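PDB 4I3F: serine hydrolase CCSP0084 from Cycloclasticus sp. P1, which probably hydrolyses esters and the carbon-carbon bonds of meta-cleavage products from aromatic degradation, as a serine hydrolase of the alpha/beta hydrolase fold. Local coordinates for residues F32-N37 with G85-N90; P79-F84 with D101-Q106; N94-W99 with A216-G221; H120-S125 with K144-G149; V151-A156 with Y260-R265. All coordinates share one frame; numbering follows the deposited sequence. Where two conformers were deposited one is given.

Contact 4 forms the buried centre of the fold, two neighbouring parallel strands joined mainly by backbone bonds. Contacts 1 and 2 both use the loop after strand 75-79, and they meet where S87 and L86 bind D80. Contact 1 is partly exposed and includes a water, whereas contact 2 is buried and relies on a glutamine and a tryptophan that bind backbone groups. Helix 96-113 serves contacts 2 and 3; M217 of contact 3 reaches F84 and A82. Contact 5, on the opposite side of the chain's centre from contact 1, packs a tyrosine against proline and alanine, and V151 N links it to S125 O of contact 4.

Contact 1: F32-N37 with G85-N90; sequences FNTFLN and GLSQHN
F32 sets its ring against H89, with CE2 3.5 Å from H89 CD2 and the two planes inclined at 45°. A chi1 of 61° puts F32 CG between its own backbone N and carbonyl carbon, which swings the ring towards the loop. N90 ND2 also comes up to F32 CB, at 3.7 Å, while hydrogen-bonding to S31 OG. At N33 the backbone takes over: a water donates to N33 O (2.8 Å) and to Q88 O (2.7 Å), bridging two carbonyls that could not bond directly. T34 turns its hydroxyl away to T29 and Q106, but its CA lies 3.4 Å from S87 OG. F35 N then donates to that same S87 OG (2.8 Å, 157°). The F35 side chain runs alongside L86, whose CD1 sits over one ring face, 4.0 Å from the centroid. The loop thus runs antiparallel to strand 32-39 just beyond the end of strand 75-79. Since S87 OG accepts from F35 N and also bonds to D80 O, its rotation is fixed from two sides; hydroxyl and water here take the place of direct strand pairing.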
# COMPACT_ATOMS: atom_id res chain seq x y z
N PHE A 32 11.04 -0.42 17.10
CA PHE A 32 11.88 0.04 16.00
C PHE A 32 11.47 1.45 15.57
O PHE A 32 10.42 1.94 15.98
CB PHE A 32 11.76 -0.91 14.80
CG PHE A 32 10.37 -1.02 14.26
CD1 PHE A 32 9.99 -0.28 13.15
CD2 PHE A 32 9.43 -1.85 14.87
CE1 PHE A 32 8.70 -0.37 12.65
CE2 PHE A 32 8.14 -1.96 14.37
CZ PHE A 32 7.77 -1.21 13.26
N ASN A 33 12.29 2.09 14.74
CA ASN A 33 11.95 3.41 14.22
C ASN A 33 11.25 3.37 12.87
O ASN A 33 11.62 2.58 12.00
CB ASN A 33 13.19 4.30 14.12
CG ASN A 33 13.66 4.77 15.47
OD1 ASN A 33 12.86 5.13 16.32
ND2 ASN A 33 14.97 4.75 15.68
N THR A 34 10.27 4.25 12.70
CA THR A 34 9.57 4.40 11.43
C THR A 34 10.02 5.66 10.69
O THR A 34 10.03 6.74 11.27
CB THR A 34 8.05 4.44 11.63
OG1 THR A 34 7.58 3.13 11.95
CG2 THR A 34 7.35 4.91 10.35
N PHE A 35 10.40 5.51 9.43
CA PHE A 35 10.70 6.68 8.61
C PHE A 35 9.38 7.23 8.10
O PHE A 35 8.58 6.49 7.53
CB PHE A 35 11.62 6.31 7.45
CG PHE A 35 11.97 7.48 6.58
CD1 PHE A 35 12.91 8.42 6.99
CD2 PHE A 35 11.34 7.66 5.35
CE1 PHE A 35 13.24 9.50 6.20
CE2 PHE A 35 11.65 8.74 4.56
CZ PHE A 35 12.60 9.67 4.98
N LEU A 36 9.16 8.52 8.32
CA LEU A 36 7.86 9.12 8.04
C LEU A 36 7.96 10.31 7.10
O LEU A 36 8.76 11.21 7.32
CB LEU A 36 7.21 9.56 9.35
CG LEU A 36 5.85 10.24 9.23
CD1 LEU A 36 4.80 9.26 8.75
CD2 LEU A 36 5.46 10.89 10.54
N ASN A 37 7.15 10.31 6.05
CA ASN A 37 6.95 11.51 5.25
C ASN A 37 5.64 12.20 5.65
O ASN A 37 4.63 11.53 5.85
CB ASN A 37 6.88 11.14 3.77
CG ASN A 37 8.12 10.43 3.28
OD1 ASN A 37 9.12 11.06 2.95
ND2 ASN A 37 8.06 9.10 3.21
N GLY A 85 12.15 0.08 3.01
CA GLY A 85 12.82 1.37 3.04
C GLY A 85 13.63 1.62 4.29
O GLY A 85 14.45 0.79 4.68
N LEU A 86 13.37 2.75 4.95
CA LEU A 86 14.13 3.13 6.13
C LEU A 86 13.37 2.82 7.42
O LEU A 86 13.63 3.43 8.47
CB LEU A 86 14.50 4.61 6.07
CG LEU A 86 15.44 4.97 4.92
CD1 LEU A 86 15.59 6.48 4.83
CD2 LEU A 86 16.79 4.32 5.12
N SER A 87 12.45 1.87 7.35
CA SER A 87 11.76 1.39 8.54
C SER A 87 12.09 -0.07 8.85
O SER A 87 11.19 -0.89 9.08
CB SER A 87 10.25 1.57 8.40
OG SER A 87 9.90 2.94 8.36
N GLN A 88 13.38 -0.40 8.84
CA GLN A 88 13.79 -1.76 9.13
C GLN A 88 13.37 -2.19 10.53
O GLN A 88 13.51 -1.44 11.50
CB GLN A 88 15.29 -1.93 8.90
CG GLN A 88 15.68 -1.69 7.45
CD GLN A 88 14.94 -2.61 6.49
OE1 GLN A 88 15.10 -3.83 6.54
NE2 GLN A 88 14.13 -2.03 5.60
N HIS A 89 12.84 -3.40 10.62
CA HIS A 89 12.41 -3.95 11.90
C HIS A 89 13.64 -4.38 12.69
O HIS A 89 14.68 -4.72 12.11
CB HIS A 89 11.44 -5.13 11.69
CG HIS A 89 10.65 -5.47 12.92
ND1 HIS A 89 11.07 -6.41 13.84
CD2 HIS A 89 9.46 -5.01 13.37
CE1 HIS A 89 10.18 -6.50 14.81
NE2 HIS A 89 9.19 -5.66 14.55
N ASN A 90 13.53 -4.34 14.01
CA ASN A 90 14.65 -4.64 14.88
C ASN A 90 14.92 -6.14 15.04
O ASN A 90 16.02 -6.55 15.40
CB ASN A 90 14.42 -4.01 16.25
CG ASN A 90 13.17 -4.55 16.93
OD1 ASN A 90 13.25 -5.28 17.93
ND2 ASN A 90 12.02 -4.18 16.41
O HOH W 1 14.01 1.21 11.79

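Contact 2: P79-F84 with D101-Q106; sequences PDIAGF and DIWVQQ
Q106 reaches across from helix 96-113 with its amide pointed at the backbone of D80 and A82. With CG anti to the backbone N (chi1 177°) and the chain extended beyond it, both amide atoms, OE1 and NE2, are brought to the loop backbone. OE1 accepts from A82 N at 2.8 Å, while NE2 donates to a lone pair of D80 O at 3.1 Å, in the carbonyl plane. NE2 also bonds to T34 OG1 on the neighbouring strand. One turn earlier, W103 directs the edge of its indole at the same loop: NE1 donates to A82 O (2.8 Å, 160°), which lies close to the ring plane. I81 crosses the indole at about a right angle, its CG2 above the face and 3.6 Å from the centroid of the five-membered ring. W103 CZ2 in turn meets the edge of the F84 ring, 4.1 Å from F84 CE2. Beside these, A82 CB packs on I102 CG2 at 3.7 Å. The loop from strand 75-79 to helix 96-113 contains a type II beta turn from I81 to F84, with G83 at positive phi. In this buried place, the Q106 amide and the W103 indole N-H bond to the N-H of A82 and the carbonyls of D80 and A82, and the paired use of both amide atoms settles which way round the Q106 carboxamide sits.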
# COMPACT_ATOMS: atom_id res chain seq x y z
N PRO A 79 4.25 6.65 5.87
CA PRO A 79 5.46 6.02 6.41
C PRO A 79 6.01 4.91 5.52
O PRO A 79 5.25 4.31 4.74
CB PRO A 79 4.93 5.39 7.70
CG PRO A 79 3.48 5.00 7.34
CD PRO A 79 3.01 6.16 6.50
N ASP A 80 7.31 4.66 5.62
CA ASP A 80 7.85 3.40 5.13
C ASP A 80 7.31 2.33 6.06
O ASP A 80 7.43 2.42 7.29
CB ASP A 80 9.38 3.38 5.15
CG ASP A 80 10.01 4.23 4.05
OD1 ASP A 80 9.28 4.81 3.22
OD2 ASP A 80 11.26 4.31 4.02
N ILE A 81 6.68 1.31 5.48
CA ILE A 81 6.07 0.24 6.26
C ILE A 81 7.20 -0.65 6.78
O ILE A 81 8.25 -0.77 6.13
CB ILE A 81 5.02 -0.49 5.40
CG1 ILE A 81 3.88 0.47 5.08
CG2 ILE A 81 4.47 -1.72 6.09
CD1 ILE A 81 2.89 -0.08 4.06
N ALA A 82 7.01 -1.23 7.96
CA ALA A 82 8.07 -1.98 8.61
C ALA A 82 8.66 -3.04 7.68
O ALA A 82 7.92 -3.74 6.98
CB ALA A 82 7.57 -2.62 9.91
N GLY A 83 9.99 -3.11 7.65
CA GLY A 83 10.67 -4.04 6.76
C GLY A 83 10.98 -3.44 5.40
O GLY A 83 11.75 -4.03 4.63
N PHE A 84 10.39 -2.29 5.09
CA PHE A 84 10.63 -1.64 3.80
C PHE A 84 11.39 -0.34 4.02
O PHE A 84 11.26 0.27 5.08
CB PHE A 84 9.31 -1.27 3.11
CG PHE A 84 8.52 -2.46 2.63
CD1 PHE A 84 8.70 -2.94 1.34
CD2 PHE A 84 7.58 -3.07 3.46
CE1 PHE A 84 7.96 -4.03 0.88
CE2 PHE A 84 6.85 -4.16 3.01
CZ PHE A 84 7.04 -4.64 1.72
N ASP A 101 0.74 -8.62 11.71
CA ASP A 101 0.63 -8.18 13.11
C ASP A 101 1.51 -6.95 13.37
O ASP A 101 1.06 -5.97 13.96
CB ASP A 101 1.01 -9.31 14.06
CG ASP A 101 -0.02 -10.44 14.09
OD1 ASP A 101 -1.18 -10.21 13.67
OD2 ASP A 101 0.34 -11.55 14.53
N ILE A 102 2.75 -7.02 12.90
CA ILE A 102 3.69 -5.91 12.99
C ILE A 102 3.22 -4.66 12.24
O ILE A 102 3.33 -3.53 12.75
CB ILE A 102 5.10 -6.33 12.48
CG1 ILE A 102 5.82 -7.16 13.53
CG2 ILE A 102 5.93 -5.11 12.11
CD1 ILE A 102 7.07 -7.88 13.01
N TRP A 103 2.72 -4.85 11.02
CA TRP A 103 2.28 -3.72 10.18
C TRP A 103 1.07 -3.00 10.79
O TRP A 103 1.00 -1.76 10.76
CB TRP A 103 1.97 -4.22 8.76
CG TRP A 103 3.21 -4.67 8.02
CD1 TRP A 103 4.48 -4.19 8.18
CD2 TRP A 103 3.30 -5.71 7.03
NE1 TRP A 103 5.34 -4.84 7.33
CE2 TRP A 103 4.65 -5.78 6.62
CE3 TRP A 103 2.36 -6.58 6.44
CZ2 TRP A 103 5.09 -6.69 5.65
CZ3 TRP A 103 2.81 -7.48 5.48
CH2 TRP A 103 4.15 -7.54 5.10
N VAL A 104 0.14 -3.77 11.35
CA VAL A 104 -1.02 -3.19 12.03
C VAL A 104 -0.56 -2.38 13.25
O VAL A 104 -0.90 -1.21 13.38
CB VAL A 104 -2.06 -4.28 12.41
CG1 VAL A 104 -3.13 -3.72 13.35
CG2 VAL A 104 -2.70 -4.85 11.14
N GLN A 105 0.24 -3.00 14.13
CA GLN A 105 0.67 -2.29 15.34
C GLN A 105 1.52 -1.07 15.01
O GLN A 105 1.46 -0.05 15.70
CB GLN A 105 1.40 -3.23 16.31
CG GLN A 105 1.61 -2.62 17.69
CD GLN A 105 0.29 -2.27 18.39
OE1 GLN A 105 -0.61 -3.10 18.46
NE2 GLN A 105 0.19 -1.05 18.90
N GLN A 106 2.31 -1.16 13.94
CA GLN A 106 3.12 -0.01 13.52
C GLN A 106 2.26 1.23 13.27
O GLN A 106 2.61 2.34 13.68
CB GLN A 106 3.92 -0.35 12.26
CG GLN A 106 4.73 0.86 11.73
CD GLN A 106 5.36 0.61 10.38
OE1 GLN A 106 4.92 -0.27 9.63
NE2 GLN A 106 6.38 1.38 10.04

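Contact 3: N94-W99 with A216-G221; sequences NGTSHW and AMFSGG
M217 lies across the indole of W99, its CG 3.8 Å from the centroid of the five-membered ring and almost straight above the face. The methionine chain, extended beyond CG, carries SD across the same face to stand 5.1 Å from the centroid of the six-membered ring, a distant Met-aromatic contact. The M217 backbone is close as well, with CA 3.4 Å from W99 CD1. The indole N-H is turned elsewhere: NE1 bonds to P93 O. The contact joins the start of helix 96-113, which flanks the central sheet, to the end of helix 208-217, part of the helical insertion between strands 142-148 and 243-248 that probably forms the cap, as in related alpha/beta hydrolases. A216 is the next residue in the seam. A216 O accepts from G95 N at 3.2 Å. The methyl group, A216 CB, packs 3.7 Å from N94 ND2. G95 is the N-cap of helix 96-113, and T96 follows with OG1 donating to M217 O at 2.7 Å, in the carbonyl plane. A water donates to T96 OG1 (2.8 Å) and to G221 O (2.9 Å), and accepts a weak bond from G220 N.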
# COMPACT_ATOMS: atom_id res chain seq x y z
N ASN A 94 9.78 -14.44 10.50
CA ASN A 94 9.37 -15.00 9.22
C ASN A 94 7.89 -15.36 9.23
O ASN A 94 7.33 -15.68 10.28
CB ASN A 94 10.23 -16.22 8.85
CG ASN A 94 11.60 -15.82 8.31
OD1 ASN A 94 12.49 -15.45 9.07
ND2 ASN A 94 11.77 -15.89 7.00
N GLY A 95 7.26 -15.30 8.07
CA GLY A 95 5.85 -15.64 7.95
C GLY A 95 5.01 -14.39 7.77
O GLY A 95 5.15 -13.43 8.52
N THR A 96 4.13 -14.42 6.78
CA THR A 96 3.35 -13.23 6.46
C THR A 96 2.40 -12.85 7.59
O THR A 96 2.25 -11.66 7.88
CB THR A 96 2.61 -13.38 5.13
OG1 THR A 96 3.54 -13.84 4.14
CG2 THR A 96 2.03 -12.05 4.68
N SER A 97 1.79 -13.83 8.25
CA SER A 97 0.82 -13.49 9.29
C SER A 97 1.47 -12.65 10.40
O SER A 97 0.85 -11.72 10.94
CB SER A 97 0.14 -14.73 9.86
OG SER A 97 1.02 -15.50 10.65
N HIS A 98 2.72 -12.96 10.72
CA HIS A 98 3.44 -12.23 11.76
C HIS A 98 3.84 -10.83 11.32
O HIS A 98 3.91 -9.92 12.15
CB HIS A 98 4.65 -13.04 12.19
CG HIS A 98 4.30 -14.45 12.51
ND1 HIS A 98 3.42 -14.77 13.53
CD2 HIS A 98 4.65 -15.62 11.93
CE1 HIS A 98 3.26 -16.08 13.57
NE2 HIS A 98 3.99 -16.62 12.62
N TRP A 99 4.07 -10.65 10.03
CA TRP A 99 4.37 -9.31 9.53
C TRP A 99 3.11 -8.46 9.52
O TRP A 99 3.16 -7.28 9.84
CB TRP A 99 5.03 -9.38 8.15
CG TRP A 99 6.49 -9.64 8.24
CD1 TRP A 99 7.11 -10.85 8.19
CD2 TRP A 99 7.52 -8.67 8.46
NE1 TRP A 99 8.46 -10.69 8.34
CE2 TRP A 99 8.74 -9.36 8.50
CE3 TRP A 99 7.53 -7.27 8.59
CZ2 TRP A 99 9.97 -8.71 8.68
CZ3 TRP A 99 8.75 -6.63 8.79
CH2 TRP A 99 9.95 -7.35 8.82
N ALA A 216 11.89 -12.30 4.32
CA ALA A 216 11.27 -12.85 5.53
C ALA A 216 9.75 -12.67 5.54
O ALA A 216 9.03 -13.48 6.12
CB ALA A 216 11.90 -12.23 6.77
N MET A 217 9.27 -11.60 4.90
CA MET A 217 7.84 -11.30 4.85
C MET A 217 7.03 -12.35 4.12
O MET A 217 5.88 -12.61 4.48
CB MET A 217 7.60 -10.01 4.09
CG MET A 217 8.11 -8.80 4.76
SD MET A 217 8.06 -7.43 3.61
CE MET A 217 9.03 -6.28 4.58
N PHE A 218 7.62 -12.90 3.06
CA PHE A 218 6.89 -13.81 2.20
C PHE A 218 7.62 -15.14 2.10
O PHE A 218 7.57 -15.82 1.07
CB PHE A 218 6.67 -13.17 0.83
CG PHE A 218 6.04 -11.80 0.91
CD1 PHE A 218 4.74 -11.65 1.35
CD2 PHE A 218 6.78 -10.66 0.59
CE1 PHE A 218 4.16 -10.39 1.45
CE2 PHE A 218 6.21 -9.40 0.68
CZ PHE A 218 4.89 -9.27 1.11
N SER A 219 8.26 -15.52 3.20
CA SER A 219 9.06 -16.75 3.29
C SER A 219 8.22 -18.02 3.11
O SER A 219 8.75 -19.07 2.76
CB SER A 219 9.81 -16.81 4.62
OG SER A 219 8.91 -16.79 5.71
N GLY A 220 6.92 -17.92 3.35
CA GLY A 220 6.04 -19.06 3.20
C GLY A 220 5.63 -19.28 1.76
O GLY A 220 4.97 -20.27 1.44
N GLY A 221 6.01 -18.35 0.90
CA GLY A 221 5.65 -18.42 -0.51
C GLY A 221 4.48 -17.52 -0.83
O GLY A 221 3.85 -16.97 0.08
O HOH W 2 4.48 -16.12 2.77

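Contact 4: H120-S125 with K144-G149; sequences HIVGNS and KAVLMG
I121 and A145 pair in adjacent parallel strands, the first of which runs into a probable nucleophile elbow. G123 and S125 fit the GxSxG pattern, consistent with the elbow of the alpha/beta hydrolase fold, and helix 126-137 follows as the middle of a beta-alpha-beta crossover; S125 is then probably the nucleophile. Its phi of 50° and psi of -115° give the strained turn expected of such an elbow.

Backbone hydrogen bonds do most of the joining. I121 N donates to K144 O, I121 O receives V146 N (2.8 Å), G123 N donates to V146 O, G123 O receives M148 N (2.8 Å), and S125 N closes the series on M148 O (3.0 Å). The strand directions differ by 10°, and the bonds alternate as in regular parallel pairing, with CA-H...O contacts such as V122 CA to V146 O between them.

One side-chain bond extends the pairing. K144 N donates to H120 ND1 (3.1 Å), lying exactly in the ring plane, so ND1 serves as acceptor here; the ring also stacks on F297. K144 itself runs alongside that ring towards D302.

Apolar contacts cover both sides of the sheet. I121 CG2 meets A145 CB at 3.7 Å on the side of helix 126-137. On the other, V122 CG2 lies 4.1 Å from V146 CB, both facing helix 286-298. Further along this side M148 bends at chi3, its CE 3.4 Å from CG and 3.4 Å from OD1 of N124, whose ND2 bonds to N62 OD1.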
# COMPACT_ATOMS: atom_id res chain seq x y z
N HIS A 120 -8.28 9.37 8.11
CA HIS A 120 -8.62 8.69 6.87
C HIS A 120 -7.44 7.81 6.49
O HIS A 120 -6.33 8.01 6.99
CB HIS A 120 -8.87 9.69 5.73
CG HIS A 120 -10.10 10.54 5.89
ND1 HIS A 120 -11.33 10.03 6.21
CD2 HIS A 120 -10.28 11.87 5.71
CE1 HIS A 120 -12.22 11.01 6.24
NE2 HIS A 120 -11.60 12.14 5.94
N ILE A 121 -7.65 6.85 5.60
CA ILE A 121 -6.58 5.92 5.24
C ILE A 121 -6.67 5.49 3.78
O ILE A 121 -7.77 5.32 3.23
CB ILE A 121 -6.55 4.71 6.23
CG1 ILE A 121 -5.39 3.75 5.93
CG2 ILE A 121 -7.92 3.99 6.29
CD1 ILE A 121 -5.12 2.75 7.06
N VAL A 122 -5.50 5.37 3.14
CA VAL A 122 -5.40 4.89 1.77
C VAL A 122 -4.39 3.76 1.77
O VAL A 122 -3.32 3.88 2.37
CB VAL A 122 -4.87 5.98 0.82
CG1 VAL A 122 -4.79 5.46 -0.63
CG2 VAL A 122 -5.77 7.22 0.85
N GLY A 123 -4.71 2.65 1.11
CA GLY A 123 -3.78 1.54 1.05
C GLY A 123 -3.67 0.87 -0.30
O GLY A 123 -4.68 0.51 -0.92
N ASN A 124 -2.42 0.70 -0.75
CA ASN A 124 -2.12 0.01 -2.00
C ASN A 124 -1.70 -1.42 -1.73
O ASN A 124 -0.79 -1.65 -0.95
CB ASN A 124 -0.97 0.74 -2.73
CG ASN A 124 -0.33 -0.10 -3.85
OD1 ASN A 124 -0.92 -1.06 -4.35
ND2 ASN A 124 0.88 0.29 -4.25
N SER A 125 -2.35 -2.38 -2.41
CA SER A 125 -1.92 -3.78 -2.36
C SER A 125 -1.72 -4.27 -0.93
O SER A 125 -2.67 -4.34 -0.15
CB SER A 125 -0.64 -3.97 -3.17
OG SER A 125 -0.15 -5.29 -3.07
N LYS A 144 -12.70 7.39 6.90
CA LYS A 144 -12.93 6.79 5.59
C LYS A 144 -11.69 6.07 5.07
O LYS A 144 -10.57 6.44 5.42
CB LYS A 144 -13.32 7.85 4.56
CG LYS A 144 -14.71 8.42 4.71
CD LYS A 144 -14.92 9.46 3.62
CE LYS A 144 -16.34 9.47 3.08
NZ LYS A 144 -17.25 10.33 3.88
N ALA A 145 -11.91 5.08 4.22
CA ALA A 145 -10.82 4.29 3.65
C ALA A 145 -10.89 4.22 2.13
O ALA A 145 -11.97 4.06 1.55
CB ALA A 145 -10.82 2.88 4.23
N VAL A 146 -9.73 4.35 1.49
CA VAL A 146 -9.60 4.10 0.06
C VAL A 146 -8.62 2.96 -0.13
O VAL A 146 -7.50 3.01 0.38
CB VAL A 146 -9.08 5.34 -0.68
CG1 VAL A 146 -8.71 4.97 -2.14
CG2 VAL A 146 -10.12 6.44 -0.67
N LEU A 147 -9.04 1.92 -0.85
CA LEU A 147 -8.13 0.83 -1.21
C LEU A 147 -7.78 0.95 -2.68
O LEU A 147 -8.58 1.46 -3.49
CB LEU A 147 -8.77 -0.54 -0.93
CG LEU A 147 -9.32 -0.76 0.48
CD1 LEU A 147 -9.90 -2.18 0.63
CD2 LEU A 147 -8.24 -0.48 1.55
N MET A 148 -6.58 0.50 -3.04
CA MET A 148 -6.12 0.53 -4.42
C MET A 148 -5.46 -0.80 -4.71
O MET A 148 -4.36 -1.08 -4.22
CB MET A 148 -5.11 1.66 -4.64
CG MET A 148 -4.89 2.00 -6.10
SD MET A 148 -3.32 2.87 -6.37
CE MET A 148 -2.15 1.54 -6.16
N GLY A 149 -6.15 -1.64 -5.48
CA GLY A 149 -5.66 -2.98 -5.79
C GLY A 149 -5.24 -3.75 -4.55
O GLY A 149 -4.13 -4.26 -4.49

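Contact 5: V151-A156 with Y260-R265; sequences VGAPFA and YYLIDR
Y261 O, on the residue whose ring receives A153 and P154, is held by R265 NH1 at 3.2 Å and, weakly, by D264 N of the same helix. The arginine N-H points at the oxygen, which lies close to the guanidinium plane, and this bond brings the group flat over the tyrosine: R265 NH1 sits above the centre of the Y261 ring. Its NE forms a salt bridge with D233, so NE and NH1 are both held. P154 takes the opposite face of the ring. Its CD lies 3.5 Å from the ring centroid and 3.3 Å from Y261 CZ, a close CH-pi contact, and the proline crosses the ring at about a right angle. The tyrosine is therefore sandwiched between a guanidinium and a proline. With CG anti to the backbone N (chi1 -176°), the ring leans out from the helix towards the loop, and A153 CB reaches Y261 CD2 at 3.5 Å. L262, one residue on, adds a looser apolar contact, its CG 4.2 Å from A153 CB. The link across the two segments is thus wholly apolar, while the bond to Y261 O fixes the guanidinium that backs the ring. Loop 151-156 leads from strand 142-148 to helix 159-165, and helix 257-265 connects strands 243-248 and 269-274; helix 233-237 packs alongside, with L236 against Y261, L262 and R265.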
# COMPACT_ATOMS: atom_id res chain seq x y z
N VAL A 151 -4.74 -6.45 -1.44
CA VAL A 151 -4.82 -7.86 -1.05
C VAL A 151 -5.88 -7.95 0.05
O VAL A 151 -6.32 -6.92 0.56
CB VAL A 151 -3.46 -8.44 -0.58
CG1 VAL A 151 -2.47 -8.42 -1.74
CG2 VAL A 151 -2.90 -7.67 0.61
N GLY A 152 -6.30 -9.16 0.41
CA GLY A 152 -7.35 -9.30 1.41
C GLY A 152 -8.49 -10.19 0.95
O GLY A 152 -9.29 -10.63 1.77
N ALA A 153 -8.57 -10.43 -0.36
CA ALA A 153 -9.52 -11.39 -0.91
C ALA A 153 -8.76 -12.65 -1.32
O ALA A 153 -7.57 -12.59 -1.62
CB ALA A 153 -10.24 -10.79 -2.10
N PRO A 154 -9.44 -13.81 -1.34
CA PRO A 154 -8.75 -15.04 -1.75
C PRO A 154 -8.56 -15.10 -3.26
O PRO A 154 -9.49 -14.78 -4.01
CB PRO A 154 -9.70 -16.14 -1.27
CG PRO A 154 -11.06 -15.49 -1.24
CD PRO A 154 -10.79 -14.07 -0.82
N PHE A 155 -7.35 -15.47 -3.70
CA PHE A 155 -7.06 -15.71 -5.11
C PHE A 155 -5.82 -16.58 -5.29
O PHE A 155 -4.95 -16.64 -4.41
CB PHE A 155 -6.93 -14.39 -5.91
CG PHE A 155 -5.78 -13.51 -5.48
CD1 PHE A 155 -4.55 -13.59 -6.11
CD2 PHE A 155 -5.96 -12.58 -4.46
CE1 PHE A 155 -3.49 -12.77 -5.73
CE2 PHE A 155 -4.91 -11.74 -4.08
CZ PHE A 155 -3.67 -11.84 -4.71
N ALA A 156 -5.75 -17.27 -6.42
CA ALA A 156 -4.56 -18.05 -6.73
C ALA A 156 -3.44 -17.10 -7.15
O ALA A 156 -3.71 -16.04 -7.71
CB ALA A 156 -4.84 -19.08 -7.82
N TYR A 260 -14.15 -7.03 -6.66
CA TYR A 260 -15.54 -7.46 -6.67
C TYR A 260 -15.90 -8.26 -5.42
O TYR A 260 -17.01 -8.14 -4.89
CB TYR A 260 -15.82 -8.31 -7.90
CG TYR A 260 -15.67 -7.61 -9.23
CD1 TYR A 260 -15.62 -8.34 -10.41
CD2 TYR A 260 -15.60 -6.22 -9.33
CE1 TYR A 260 -15.50 -7.72 -11.64
CE2 TYR A 260 -15.47 -5.60 -10.57
CZ TYR A 260 -15.43 -6.35 -11.71
OH TYR A 260 -15.32 -5.73 -12.94
N TYR A 261 -14.97 -9.11 -4.98
CA TYR A 261 -15.15 -9.93 -3.78
C TYR A 261 -15.32 -9.03 -2.57
O TYR A 261 -16.23 -9.25 -1.74
CB TYR A 261 -13.89 -10.79 -3.59
CG TYR A 261 -13.94 -11.78 -2.45
CD1 TYR A 261 -14.32 -13.09 -2.66
CD2 TYR A 261 -13.57 -11.40 -1.16
CE1 TYR A 261 -14.35 -14.00 -1.62
CE2 TYR A 261 -13.61 -12.30 -0.12
CZ TYR A 261 -13.99 -13.60 -0.35
OH TYR A 261 -14.01 -14.50 0.70
N LEU A 262 -14.44 -8.04 -2.44
CA LEU A 262 -14.46 -7.16 -1.29
C LEU A 262 -15.74 -6.33 -1.25
O LEU A 262 -16.41 -6.26 -0.20
CB LEU A 262 -13.21 -6.28 -1.23
CG LEU A 262 -11.92 -7.06 -0.95
CD1 LEU A 262 -10.68 -6.22 -1.19
CD2 LEU A 262 -11.91 -7.61 0.47
N ILE A 263 -16.13 -5.73 -2.37
CA ILE A 263 -17.35 -4.91 -2.32
C ILE A 263 -18.63 -5.74 -2.13
O ILE A 263 -19.64 -5.22 -1.67
CB ILE A 263 -17.45 -3.87 -3.48
CG1 ILE A 263 -17.70 -4.53 -4.84
CG2 ILE A 263 -16.22 -2.98 -3.53
CD1 ILE A 263 -19.13 -4.41 -5.29
N ASP A 264 -18.56 -7.05 -2.41
CA ASP A 264 -19.71 -7.92 -2.17
C ASP A 264 -19.89 -8.17 -0.67
O ASP A 264 -20.96 -8.60 -0.23
CB ASP A 264 -19.54 -9.26 -2.88
CG ASP A 264 -20.84 -10.06 -2.95
OD1 ASP A 264 -21.87 -9.51 -3.38
OD2 ASP A 264 -20.82 -11.25 -2.56
N ARG A 265 -18.84 -7.91 0.11
CA ARG A 265 -18.83 -8.30 1.52
C ARG A 265 -18.72 -7.15 2.52
O ARG A 265 -19.12 -7.29 3.67
CB ARG A 265 -17.71 -9.29 1.77
CG ARG A 265 -18.03 -10.66 1.26
CD ARG A 265 -16.79 -11.51 1.11
NE ARG A 265 -17.15 -12.85 0.65
CZ ARG A 265 -17.35 -13.17 -0.62
NH1 ARG A 265 -17.22 -12.25 -1.57
NH2 ARG A 265 -17.66 -14.42 -0.95